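Long-range contacts in KLLA0F20702p (Kluyveromyces lactis, PDB 5Y5A), which probably helps recruit telomerase to telomeres as the Est1 protein, through its complex with Cdc13: residues S233-L239 against S264-A270; L423-R427 against R533-L537; Y480-E484 against E529-R533. All coordinates share one frame; numbering follows the deposited sequence.

Interaction 1 (S233-L239 against S264-A270)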
ATOM      1  N   SER A 233      -3.088  -9.072  -1.124  1.00 41.07           N
ATOM      2  CA  SER A 233      -3.266  -8.942  -2.573  1.00 42.19           C
ATOM      3  C   SER A 233      -4.429  -8.023  -2.966  1.00 46.91           C
ATOM      4  O   SER A 233      -4.470  -7.512  -4.088  1.00 44.83           O
ATOM      5  CB  SER A 233      -3.490 -10.313  -3.210  1.00 44.70           C
ATOM      6  OG  SER A 233      -4.800 -10.774  -2.930  1.00 47.12           O
ATOM      7  N   VAL A 234      -5.375  -7.817  -2.052  1.00 45.21           N
ATOM      8  CA  VAL A 234      -6.594  -7.095  -2.393  1.00 43.38           C
ATOM      9  C   VAL A 234      -6.364  -5.590  -2.357  1.00 44.16           C
ATOM     10  O   VAL A 234      -6.166  -4.996  -1.291  1.00 40.65           O
ATOM     11  CB  VAL A 234      -7.755  -7.493  -1.455  1.00 49.35           C
ATOM     12  CG1 VAL A 234      -8.934  -6.542  -1.597  1.00 46.40           C
ATOM     13  CG2 VAL A 234      -8.189  -8.918  -1.756  1.00 45.71           C
ATOM     14  N   GLY A 235      -6.377  -4.986  -3.543  1.00 43.79           N
ATOM     15  CA  GLY A 235      -6.123  -3.568  -3.689  1.00 42.03           C
ATOM     16  C   GLY A 235      -7.129  -2.686  -2.978  1.00 47.08           C
ATOM     17  O   GLY A 235      -6.769  -1.616  -2.477  1.00 44.52           O
ATOM     18  N   GLU A 236      -8.385  -3.135  -2.920  1.00 44.68           N
ATOM     19  CA  GLU A 236      -9.471  -2.303  -2.416  1.00 47.71           C
ATOM     20  C   GLU A 236      -9.224  -1.826  -0.987  1.00 49.66           C
ATOM     21  O   GLU A 236      -9.641  -0.732  -0.610  1.00 52.26           O
ATOM     22  CB  GLU A 236     -10.800  -3.056  -2.494  1.00 50.43           C
ATOM     23  CG  GLU A 236     -12.025  -2.160  -2.358  1.00 53.21           C
ATOM     24  CD  GLU A 236     -12.220  -1.230  -3.550  1.00 55.67           C
ATOM     25  OE1 GLU A 236     -11.724  -1.547  -4.656  1.00 45.17           O
ATOM     26  OE2 GLU A 236     -12.882  -0.182  -3.379  1.00 59.63           O
ATOM     27  N   THR A 237      -8.529  -2.637  -0.200  1.00 44.15           N
ATOM     28  CA  THR A 237      -8.212  -2.262   1.170  1.00 42.99           C
ATOM     29  C   THR A 237      -7.316  -1.028   1.228  1.00 41.33           C
ATOM     30  O   THR A 237      -7.513  -0.149   2.052  1.00 41.77           O
ATOM     31  CB  THR A 237      -7.507  -3.395   1.910  1.00 46.59           C
ATOM     32  OG1 THR A 237      -8.175  -4.632   1.636  1.00 47.14           O
ATOM     33  CG2 THR A 237      -7.522  -3.119   3.398  1.00 45.52           C
ATOM     34  N   PHE A 238      -6.321  -0.988   0.353  1.00 39.64           N
ATOM     35  CA  PHE A 238      -5.427   0.163   0.255  1.00 42.31           C
ATOM     36  C   PHE A 238      -6.192   1.380  -0.250  1.00 39.52           C
ATOM     37  O   PHE A 238      -5.969   2.496   0.209  1.00 42.62           O
ATOM     38  CB  PHE A 238      -4.240  -0.149  -0.676  1.00 35.28           C
ATOM     39  CG  PHE A 238      -3.343  -1.241  -0.166  1.00 43.20           C
ATOM     40  CD1 PHE A 238      -3.636  -2.574  -0.423  1.00 46.99           C
ATOM     41  CD2 PHE A 238      -2.204  -0.937   0.567  1.00 39.61           C
ATOM     42  CE1 PHE A 238      -2.809  -3.587   0.047  1.00 47.38           C
ATOM     43  CE2 PHE A 238      -1.371  -1.942   1.035  1.00 43.84           C
ATOM     44  CZ  PHE A 238      -1.675  -3.268   0.776  1.00 45.00           C
ATOM     45  N   LEU A 239      -7.103   1.155  -1.193  1.00 40.53           N
ATOM     46  CA  LEU A 239      -7.906   2.247  -1.734  1.00 40.59           C
ATOM     47  C   LEU A 239      -8.692   2.945  -0.627  1.00 44.89           C
ATOM     48  O   LEU A 239      -8.702   4.175  -0.529  1.00 45.02           O
ATOM     49  CB  LEU A 239      -8.872   1.744  -2.811  1.00 40.58           C
ATOM     50  CG  LEU A 239      -9.655   2.897  -3.448  1.00 51.89           C
ATOM     51  CD1 LEU A 239      -8.839   3.560  -4.557  1.00 53.83           C
ATOM     52  CD2 LEU A 239     -11.014   2.464  -3.960  1.00 52.67           C
ATOM     53  N   SER A 264      -1.363  -3.985  -6.595  1.00 39.33           N
ATOM     54  CA  SER A 264      -1.373  -5.220  -5.827  1.00 41.36           C
ATOM     55  C   SER A 264      -1.787  -6.349  -6.763  1.00 40.68           C
ATOM     56  O   SER A 264      -2.317  -6.090  -7.842  1.00 39.36           O
ATOM     57  CB  SER A 264      -2.309  -5.117  -4.616  1.00 46.27           C
ATOM     58  OG  SER A 264      -3.670  -5.042  -5.005  1.00 44.96           O
ATOM     59  N   ARG A 265      -1.557  -7.592  -6.356  1.00 40.43           N
ATOM     60  CA  ARG A 265      -1.808  -8.726  -7.238  1.00 39.02           C
ATOM     61  C   ARG A 265      -3.276  -8.799  -7.685  1.00 41.54           C
ATOM     62  O   ARG A 265      -3.568  -9.239  -8.804  1.00 44.43           O
ATOM     63  CB  ARG A 265      -1.383 -10.043  -6.565  1.00 39.31           C
ATOM     64  CG  ARG A 265      -1.437 -11.256  -7.520  1.00 43.15           C
ATOM     65  CD  ARG A 265      -0.559 -12.413  -7.035  1.00 45.49           C
ATOM     66  NE  ARG A 265      -0.929 -12.842  -5.691  1.00 42.21           N
ATOM     67  CZ  ARG A 265      -1.814 -13.793  -5.434  1.00 45.30           C
ATOM     68  NH1 ARG A 265      -2.406 -14.434  -6.436  1.00 47.90           N
ATOM     69  NH2 ARG A 265      -2.098 -14.113  -4.176  1.00 44.89           N
ATOM     70  N   LEU A 266      -4.190  -8.356  -6.823  1.00 42.89           N
ATOM     71  CA  LEU A 266      -5.601  -8.187  -7.200  1.00 44.29           C
ATOM     72  C   LEU A 266      -6.036  -6.729  -7.011  1.00 46.34           C
ATOM     73  O   LEU A 266      -6.649  -6.378  -5.999  1.00 45.83           O
ATOM     74  CB  LEU A 266      -6.499  -9.110  -6.378  1.00 50.47           C
ATOM     75  CG  LEU A 266      -6.521 -10.576  -6.812  1.00 60.28           C
ATOM     76  CD1 LEU A 266      -7.323 -11.390  -5.829  1.00 62.63           C
ATOM     77  CD2 LEU A 266      -7.120 -10.692  -8.199  1.00 63.76           C
ATOM     78  N   PRO A 267      -5.740  -5.877  -8.005  1.00 47.00           N
ATOM     79  CA  PRO A 267      -5.847  -4.422  -7.821  1.00 46.53           C
ATOM     80  C   PRO A 267      -7.282  -3.890  -7.821  1.00 49.18           C
ATOM     81  O   PRO A 267      -8.201  -4.550  -8.317  1.00 51.91           O
ATOM     82  CB  PRO A 267      -5.061  -3.870  -9.014  1.00 43.72           C
ATOM     83  CG  PRO A 267      -5.247  -4.916 -10.093  1.00 43.82           C
ATOM     84  CD  PRO A 267      -5.394  -6.249  -9.390  1.00 41.91           C
ATOM     85  N   SER A 268      -7.474  -2.698  -7.263  1.00 46.62           N
ATOM     86  CA  SER A 268      -8.774  -2.047  -7.350  1.00 50.51           C
ATOM     87  C   SER A 268      -8.905  -1.309  -8.672  1.00 49.67           C
ATOM     88  O   SER A 268      -7.980  -0.617  -9.087  1.00 49.53           O
ATOM     89  CB  SER A 268      -8.991  -1.070  -6.197  1.00 44.99           C
ATOM     90  OG  SER A 268     -10.124  -0.256  -6.456  1.00 42.60           O
ATOM     91  N   ASP A 269     -10.057  -1.451  -9.320  1.00 47.23           N
ATOM     92  CA  ASP A 269     -10.368  -0.680 -10.521  1.00 44.94           C
ATOM     93  C   ASP A 269     -10.440   0.823 -10.261  1.00 40.38           C
ATOM     94  O   ASP A 269     -10.212   1.613 -11.162  1.00 43.50           O
ATOM     95  CB  ASP A 269     -11.694  -1.141 -11.122  1.00 62.87           C
ATOM     96  CG  ASP A 269     -11.548  -2.388 -11.959  1.00 77.31           C
ATOM     97  OD1 ASP A 269     -10.411  -2.683 -12.390  1.00 81.15           O
ATOM     98  OD2 ASP A 269     -12.572  -3.066 -12.194  1.00 86.19           O
ATOM     99  N   ALA A 270     -10.769   1.218  -9.036  1.00 42.73           N
ATOM    100  CA  ALA A 270     -10.836   2.636  -8.693  1.00 42.37           C
ATOM    101  C   ALA A 270      -9.448   3.203  -8.385  1.00 44.83           C
ATOM    102  O   ALA A 270      -9.303   4.405  -8.149  1.00 50.76           O
ATOM    103  CB  ALA A 270     -11.781   2.862  -7.507  1.00 42.79           C
TER
HETATM  104  O   HOH W   1      -9.198  -5.133  -5.192  1.00 45.12           O
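A single beta bridge, Val234 with Leu266 in parallel register, joins the loop that leads into helix 235-247 to the loop that leaves helix 251-263. Two backbone bonds frame it. Leu266 N donates to Ser233 O at 2.9 Å, while Gly235 N gives its hydrogen to Leu266 O at 2.8 Å in a nearly straight bond (169°). Ser233 O has a second donor, Ser264 OG at 2.8 Å, which reaches it from the face of the carbonyl plane opposite to Leu266 N. Ser264 has chi1 near 68°, its OG lodged between backbone N and carbonyl carbon, and this turns the hydroxyl back onto the bridge.

The two loops lie at the same end of the helical hairpin formed by 235-247 and 251-263, in the Est1 DNA/RNA-binding domain region, of the TPR clan. They come close because Gly235 carries no side chain: its CA lies 4.2 Å from Pro267 CA, and a beta carbon there would run into Ser268 N. A water extends the bridge, accepting from Glu236 N and donating to Leu266 O at 2.9 Å.

Further along, Ser268 OG serves both segments. It donates to Glu236 OE1 at 2.7 Å, meeting that oxygen on its syn side but 35° out of the carboxylate plane, and accepts from Ala270 N at 3.0 Å in a capping bond ahead of helix 271-279. Beside it, Leu239 CD2 packs on Ala270 CB at 3.7 Å.

At the other end, the Ser233 and Arg265 side chains meet through their CB atoms, and their polar ends turn to the bound peptide, probably a piece of Cdc13. Ser233 OG and Arg265 NH1 bond to its backbone, Leu266 packs on one of its apolar side chains, and Arg265 NE pairs with Glu490.

Interaction 2 (L423-R427 against R533-L537)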
ATOM      1  N   LEU A 423      18.773  -0.036   5.361  1.00 38.46           N
ATOM      2  CA  LEU A 423      19.165  -1.139   4.489  1.00 44.83           C
ATOM      3  C   LEU A 423      17.956  -1.752   3.765  1.00 45.51           C
ATOM      4  O   LEU A 423      18.101  -2.350   2.703  1.00 44.94           O
ATOM      5  CB  LEU A 423      19.918  -2.204   5.288  1.00 45.21           C
ATOM      6  CG  LEU A 423      21.311  -1.791   5.803  1.00 48.49           C
ATOM      7  CD1 LEU A 423      22.064  -2.992   6.344  1.00 47.65           C
ATOM      8  CD2 LEU A 423      22.134  -1.110   4.710  1.00 41.92           C
ATOM      9  N   ALA A 424      16.764  -1.589   4.333  1.00 42.25           N
ATOM     10  CA  ALA A 424      15.537  -2.054   3.675  1.00 40.66           C
ATOM     11  C   ALA A 424      15.309  -1.329   2.356  1.00 37.57           C
ATOM     12  O   ALA A 424      14.858  -1.925   1.386  1.00 42.00           O
ATOM     13  CB  ALA A 424      14.331  -1.869   4.584  1.00 37.67           C
ATOM     14  N   MET A 425      15.628  -0.041   2.322  1.00 38.96           N
ATOM     15  CA  MET A 425      15.495   0.743   1.098  1.00 36.40           C
ATOM     16  C   MET A 425      16.436   0.224   0.014  1.00 40.85           C
ATOM     17  O   MET A 425      16.059   0.139  -1.154  1.00 43.79           O
ATOM     18  CB  MET A 425      15.761   2.235   1.372  1.00 35.31           C
ATOM     19  CG  MET A 425      14.584   2.950   2.047  1.00 43.19           C
ATOM     20  SD  MET A 425      14.761   4.744   2.198  1.00 55.70           S
ATOM     21  CE  MET A 425      16.250   4.869   3.182  1.00 69.31           C
ATOM     22  N   ALA A 426      17.655  -0.137   0.401  1.00 41.35           N
ATOM     23  CA  ALA A 426      18.581  -0.734  -0.562  1.00 43.16           C
ATOM     24  C   ALA A 426      18.054  -2.073  -1.095  1.00 40.71           C
ATOM     25  O   ALA A 426      18.202  -2.360  -2.284  1.00 41.06           O
ATOM     26  CB  ALA A 426      19.970  -0.907   0.062  1.00 40.79           C
ATOM     27  N   ARG A 427      17.446  -2.888  -0.228  1.00 40.26           N
ATOM     28  CA  ARG A 427      16.897  -4.183  -0.655  1.00 42.87           C
ATOM     29  C   ARG A 427      15.812  -3.985  -1.701  1.00 45.91           C
ATOM     30  O   ARG A 427      15.733  -4.703  -2.693  1.00 40.01           O
ATOM     31  CB  ARG A 427      16.304  -4.964   0.519  1.00 40.36           C
ATOM     32  CG  ARG A 427      17.296  -5.625   1.446  1.00 48.05           C
ATOM     33  CD  ARG A 427      16.553  -6.493   2.445  1.00 44.83           C
ATOM     34  NE  ARG A 427      15.831  -7.584   1.792  1.00 39.31           N
ATOM     35  CZ  ARG A 427      14.712  -8.123   2.267  1.00 44.71           C
ATOM     36  NH1 ARG A 427      14.120  -9.119   1.618  1.00 44.38           N
ATOM     37  NH2 ARG A 427      14.181  -7.663   3.395  1.00 45.59           N
ATOM     38  N   ARG A 533      20.487  -8.375   6.753  1.00 41.73           N
ATOM     39  CA  ARG A 533      20.290  -7.462   5.616  1.00 42.23           C
ATOM     40  C   ARG A 533      21.608  -7.142   4.911  1.00 43.49           C
ATOM     41  O   ARG A 533      21.644  -6.980   3.690  1.00 46.93           O
ATOM     42  CB  ARG A 533      19.618  -6.156   6.056  1.00 41.13           C
ATOM     43  CG  ARG A 533      18.160  -6.306   6.467  1.00 48.00           C
ATOM     44  CD  ARG A 533      17.509  -4.947   6.703  1.00 47.52           C
ATOM     45  NE  ARG A 533      16.099  -5.081   7.051  1.00 46.88           N
ATOM     46  CZ  ARG A 533      15.630  -5.112   8.293  1.00 45.63           C
ATOM     47  NH1 ARG A 533      16.455  -5.015   9.335  1.00 43.51           N
ATOM     48  NH2 ARG A 533      14.328  -5.242   8.493  1.00 42.93           N
ATOM     49  N   VAL A 534      22.683  -7.032   5.689  1.00 42.32           N
ATOM     50  CA  VAL A 534      24.001  -6.764   5.130  1.00 47.56           C
ATOM     51  C   VAL A 534      24.393  -7.885   4.170  1.00 49.55           C
ATOM     52  O   VAL A 534      24.819  -7.631   3.040  1.00 54.36           O
ATOM     53  CB  VAL A 534      25.064  -6.614   6.239  1.00 49.28           C
ATOM     54  CG1 VAL A 534      26.477  -6.690   5.659  1.00 46.29           C
ATOM     55  CG2 VAL A 534      24.856  -5.300   6.990  1.00 52.23           C
ATOM     56  N   GLN A 535      24.215  -9.125   4.610  1.00 44.46           N
ATOM     57  CA  GLN A 535      24.555 -10.281   3.787  1.00 45.64           C
ATOM     58  C   GLN A 535      23.760 -10.312   2.482  1.00 45.99           C
ATOM     59  O   GLN A 535      24.327 -10.473   1.409  1.00 44.48           O
ATOM     60  CB  GLN A 535      24.326 -11.568   4.574  1.00 46.11           C
ATOM     61  CG  GLN A 535      25.065 -11.585   5.897  1.00 59.16           C
ATOM     62  CD  GLN A 535      24.960 -12.916   6.597  1.00 75.87           C
ATOM     63  OE1 GLN A 535      24.132 -13.101   7.491  1.00 79.98           O
ATOM     64  NE2 GLN A 535      25.806 -13.860   6.197  1.00 82.74           N
ATOM     65  N   VAL A 536      22.446 -10.135   2.571  1.00 45.51           N
ATOM     66  CA  VAL A 536      21.617 -10.228   1.381  1.00 46.39           C
ATOM     67  C   VAL A 536      21.918  -9.071   0.431  1.00 47.15           C
ATOM     68  O   VAL A 536      21.772  -9.207  -0.784  1.00 51.97           O
ATOM     69  CB  VAL A 536      20.102 -10.258   1.737  1.00 46.95           C
ATOM     70  CG1 VAL A 536      19.658  -8.961   2.428  1.00 43.62           C
ATOM     71  CG2 VAL A 536      19.263 -10.526   0.497  1.00 47.82           C
ATOM     72  N   LEU A 537      22.356  -7.938   0.973  1.00 48.63           N
ATOM     73  CA  LEU A 537      22.653  -6.787   0.128  1.00 44.96           C
ATOM     74  C   LEU A 537      23.972  -6.993  -0.594  1.00 50.67           C
ATOM     75  O   LEU A 537      24.086  -6.659  -1.771  1.00 50.07           O
ATOM     76  CB  LEU A 537      22.691  -5.499   0.942  1.00 44.00           C
ATOM     77  CG  LEU A 537      21.322  -4.859   1.150  1.00 47.53           C
ATOM     78  CD1 LEU A 537      21.421  -3.658   2.071  1.00 44.42           C
ATOM     79  CD2 LEU A 537      20.730  -4.461  -0.197  1.00 42.06           C
TER
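Leu537 pushes its forked end against the backbone of helix 421-433, between Leu423, Ala426 and Arg427. Its CD1 comes within 3.6 Å of Leu423 O and its CD2 within 3.6 Å of Arg427 N, so the two methyls sit at the two ends of one hydrogen bond of that helix. Ala426 CB meets CD2 of Leu537, also at 3.6 Å, and CD1 is bordered in addition by Leu423 CD2. This is the packing of two nearly parallel helices, 421-433 and 526-546, whose local axes cross at 28° with 10.0 Å between them.

Leu423 is the other main apolar contact. Its CG stands anti to the carbonyl carbon (chi1 -69°), which lays the side chain across the neighbouring helix: CD1 touches Val534 CG2 at 3.7 Å and CB lies against Arg533 CD at 3.9 Å. Arg427 contributes its methylenes: its chain crosses Leu537 at about a right angle, CG meeting CD2, and crosses Val536 in the same way, with Arg427 CD 4.0 Å from Val536 CG1. With the leucine fork of Leu537 cut back to an alanine here, a gap would probably open over Ala426, leaving Leu423 CD2 without the methyl it packs on and Arg427 CG less well covered.

Around this layer, helix 447-462 closes one side, Leu460 touching Leu537 and Leu456 touching Ala426, while Phe362 of helix 339-379 lies on Ala424. The two arginines carry their charges past the apolar layer to acidic partners: Arg427 pairs with Asp500, Asp485 and Glu484, and Arg533 with Glu483 and Glu484. Arg427 NH2 and Arg533 NE, 4.9 Å apart, both bond to Glu484 OE1, which probably draws the two guanidinium groups together.

Interaction 3 (Y480-E484 against E529-R533)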
ATOM      1  N   TYR A 480      12.060 -15.924   8.941  1.00 53.78           N
ATOM      2  CA  TYR A 480      10.834 -15.135   8.934  1.00 49.66           C
ATOM      3  C   TYR A 480      10.969 -13.861   8.110  1.00 52.82           C
ATOM      4  O   TYR A 480      12.076 -13.454   7.748  1.00 55.87           O
ATOM      5  CB  TYR A 480      10.413 -14.789  10.371  1.00 53.99           C
ATOM      6  CG  TYR A 480      11.422 -13.968  11.157  1.00 58.47           C
ATOM      7  CD1 TYR A 480      11.385 -12.578  11.133  1.00 53.86           C
ATOM      8  CD2 TYR A 480      12.401 -14.583  11.936  1.00 60.23           C
ATOM      9  CE1 TYR A 480      12.293 -11.823  11.850  1.00 53.44           C
ATOM     10  CE2 TYR A 480      13.317 -13.831  12.657  1.00 59.99           C
ATOM     11  CZ  TYR A 480      13.257 -12.452  12.610  1.00 59.91           C
ATOM     12  OH  TYR A 480      14.163 -11.695  13.326  1.00 59.83           O
ATOM     13  N   PHE A 481       9.830 -13.239   7.814  1.00 50.32           N
ATOM     14  CA  PHE A 481       9.797 -11.999   7.042  1.00 50.33           C
ATOM     15  C   PHE A 481      10.191 -10.793   7.892  1.00 50.82           C
ATOM     16  O   PHE A 481       9.887 -10.742   9.085  1.00 49.01           O
ATOM     17  CB  PHE A 481       8.403 -11.772   6.449  1.00 51.89           C
ATOM     18  CG  PHE A 481       8.208 -12.375   5.086  1.00 50.72           C
ATOM     19  CD1 PHE A 481       9.141 -13.255   4.558  1.00 49.73           C
ATOM     20  CD2 PHE A 481       7.096 -12.046   4.326  1.00 46.93           C
ATOM     21  CE1 PHE A 481       8.960 -13.804   3.308  1.00 46.80           C
ATOM     22  CE2 PHE A 481       6.908 -12.595   3.071  1.00 43.75           C
ATOM     23  CZ  PHE A 481       7.843 -13.473   2.560  1.00 46.28           C
ATOM     24  N   TYR A 482      10.864  -9.828   7.270  1.00 53.28           N
ATOM     25  CA  TYR A 482      11.223  -8.581   7.941  1.00 47.75           C
ATOM     26  C   TYR A 482      10.168  -7.505   7.652  1.00 48.44           C
ATOM     27  O   TYR A 482       9.255  -7.724   6.847  1.00 42.06           O
ATOM     28  CB  TYR A 482      12.616  -8.111   7.503  1.00 42.10           C
ATOM     29  CG  TYR A 482      13.724  -9.098   7.815  1.00 49.52           C
ATOM     30  CD1 TYR A 482      13.612  -9.987   8.876  1.00 56.12           C
ATOM     31  CD2 TYR A 482      14.875  -9.150   7.040  1.00 45.69           C
ATOM     32  CE1 TYR A 482      14.617 -10.897   9.157  1.00 55.93           C
ATOM     33  CE2 TYR A 482      15.889 -10.057   7.319  1.00 48.23           C
ATOM     34  CZ  TYR A 482      15.750 -10.926   8.377  1.00 54.31           C
ATOM     35  OH  TYR A 482      16.745 -11.829   8.652  1.00 62.04           O
ATOM     36  N   GLU A 483      10.295  -6.349   8.307  1.00 45.94           N
ATOM     37  CA  GLU A 483       9.290  -5.291   8.207  1.00 45.01           C
ATOM     38  C   GLU A 483       9.001  -4.929   6.761  1.00 39.74           C
ATOM     39  O   GLU A 483       7.839  -4.857   6.355  1.00 45.57           O
ATOM     40  CB  GLU A 483       9.727  -4.029   8.968  1.00 49.53           C
ATOM     41  CG  GLU A 483       9.699  -4.147  10.494  1.00 58.40           C
ATOM     42  CD  GLU A 483      11.057  -4.500  11.091  1.00 60.58           C
ATOM     43  OE1 GLU A 483      11.848  -5.212  10.426  1.00 50.67           O
ATOM     44  OE2 GLU A 483      11.332  -4.060  12.229  1.00 64.70           O
ATOM     45  N   GLU A 484      10.058  -4.713   5.983  1.00 40.93           N
ATOM     46  CA  GLU A 484       9.888  -4.298   4.595  1.00 40.74           C
ATOM     47  C   GLU A 484       9.267  -5.420   3.751  1.00 44.02           C
ATOM     48  O   GLU A 484       8.542  -5.142   2.798  1.00 37.29           O
ATOM     49  CB  GLU A 484      11.224  -3.833   3.991  1.00 40.34           C
ATOM     50  CG  GLU A 484      12.311  -4.909   3.872  1.00 42.54           C
ATOM     51  CD  GLU A 484      13.229  -4.971   5.080  1.00 45.80           C
ATOM     52  OE1 GLU A 484      14.434  -5.253   4.890  1.00 43.10           O
ATOM     53  OE2 GLU A 484      12.748  -4.729   6.214  1.00 45.50           O
ATOM     54  N   GLU A 529      19.382  -8.926  12.762  1.00 53.38           N
ATOM     55  CA  GLU A 529      18.568  -8.620  11.588  1.00 46.71           C
ATOM     56  C   GLU A 529      19.317  -7.685  10.644  1.00 44.87           C
ATOM     57  O   GLU A 529      19.279  -7.863   9.427  1.00 52.38           O
ATOM     58  CB  GLU A 529      17.224  -8.017  11.998  1.00 47.53           C
ATOM     59  CG  GLU A 529      16.307  -9.019  12.692  1.00 54.06           C
ATOM     60  CD  GLU A 529      14.902  -8.488  12.945  1.00 60.62           C
ATOM     61  OE1 GLU A 529      14.707  -7.253  12.929  1.00 60.58           O
ATOM     62  OE2 GLU A 529      13.991  -9.315  13.162  1.00 62.74           O
ATOM     63  N   HIS A 530      20.015  -6.709  11.214  1.00 47.39           N
ATOM     64  CA  HIS A 530      20.863  -5.807  10.436  1.00 51.52           C
ATOM     65  C   HIS A 530      21.971  -6.586   9.709  1.00 53.16           C
ATOM     66  O   HIS A 530      22.266  -6.336   8.539  1.00 52.09           O
ATOM     67  CB  HIS A 530      21.468  -4.735  11.347  1.00 49.92           C
ATOM     68  CG  HIS A 530      22.426  -3.816  10.651  1.00 48.01           C
ATOM     69  ND1 HIS A 530      23.793  -3.955  10.753  1.00 45.79           N
ATOM     70  CD2 HIS A 530      22.215  -2.749   9.845  1.00 45.34           C
ATOM     71  CE1 HIS A 530      24.385  -3.017  10.035  1.00 45.58           C
ATOM     72  NE2 HIS A 530      23.451  -2.272   9.472  1.00 48.95           N
ATOM     73  N   SER A 531      22.563  -7.547  10.406  1.00 50.92           N
ATOM     74  CA  SER A 531      23.599  -8.391   9.821  1.00 52.58           C
ATOM     75  C   SER A 531      23.038  -9.208   8.654  1.00 50.44           C
ATOM     76  O   SER A 531      23.651  -9.292   7.589  1.00 47.25           O
ATOM     77  CB  SER A 531      24.192  -9.309  10.886  1.00 55.54           C
ATOM     78  OG  SER A 531      25.237 -10.090  10.343  1.00 67.25           O
ATOM     79  N   SER A 532      21.856  -9.781   8.857  1.00 43.65           N
ATOM     80  CA  SER A 532      21.163 -10.503   7.800  1.00 43.78           C
ATOM     81  C   SER A 532      20.896  -9.635   6.560  1.00 46.25           C
ATOM     82  O   SER A 532      21.057 -10.113   5.435  1.00 51.08           O
ATOM     83  CB  SER A 532      19.846 -11.069   8.326  1.00 47.73           C
ATOM     84  OG  SER A 532      19.062 -11.572   7.255  1.00 53.55           O
ATOM     85  N   ARG A 533      20.487  -8.375   6.753  1.00 41.73           N
ATOM     86  CA  ARG A 533      20.290  -7.462   5.616  1.00 42.23           C
ATOM     87  C   ARG A 533      21.608  -7.142   4.911  1.00 43.49           C
ATOM     88  O   ARG A 533      21.644  -6.980   3.690  1.00 46.93           O
ATOM     89  CB  ARG A 533      19.618  -6.156   6.056  1.00 41.13           C
ATOM     90  CG  ARG A 533      18.160  -6.306   6.467  1.00 48.00           C
ATOM     91  CD  ARG A 533      17.509  -4.947   6.703  1.00 47.52           C
ATOM     92  NE  ARG A 533      16.099  -5.081   7.051  1.00 46.88           N
ATOM     93  CZ  ARG A 533      15.630  -5.112   8.293  1.00 45.63           C
ATOM     94  NH1 ARG A 533      16.455  -5.015   9.335  1.00 43.51           N
ATOM     95  NH2 ARG A 533      14.328  -5.242   8.493  1.00 42.93           N
TER
HETATM   96  O   HOH W   2      11.939  -7.677  11.596  1.00 53.84           O
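Arg533 reaches two successive glutamates through salt bridges. It grips Glu484 side-on, NE to OE1 at 2.7 Å in an almost straight bond (174°) and NH2 to OE2 at 2.8 Å. Each carboxylate oxygen offers its syn lone pair, and the two flat groups are nearly coplanar, 19° apart, which should hold the guanidinium against rotation. Glu483 OE1 takes the same NH2 at 3.1 Å, in the guanidinium plane but 34° out of its own carboxylate plane.

This network ties the first turn of the short helix 483-487, with Tyr482 at its N-cap, to the long helix 526-546. The N-cap is also fixed through Tyr482 N, which donates to Asp485.

Hydroxyl bonds extend the contact. Tyr482 OH and Ser532 OG pair at 2.7 Å, the serine oxygen lying at the ring edge. Tyr480 OH donates to Glu529 OE2, but the 2.4 Å separation is so short that its exact length is doubtful; the same hydroxyl also bonds to Leu524 N. A water lies 2.7 Å from Glu483 OE1 and, more weakly held, near Glu529 OE2, with more acceptors about it than protons to serve them.

By packing, Tyr482 CD2 alone comes over one face of the Arg533 guanidinium, 3.9 Å above its plane and toward the rim; the two planes are steeply inclined, so this is not a stack.

How the interactions relate
Along the chain, interaction 1 closes before the other two open, and it lies apart from them in space: its centre is 27 Å from that of interaction 2 and 26 Å from that of interaction 3. Interaction 2 opens next, then interaction 3; both end on helix 526-546, share Arg533 and have centres 8 Å apart, so that this late helix is joined both to helix 421-433 and to the start of helix 483-487. They meet directly where Arg427 NH2 bonds Glu484 OE1. The bound peptide, probably from Cdc13, touches interaction 1 through three residues and interaction 3 through Phe481, so both regions help to form its binding surface.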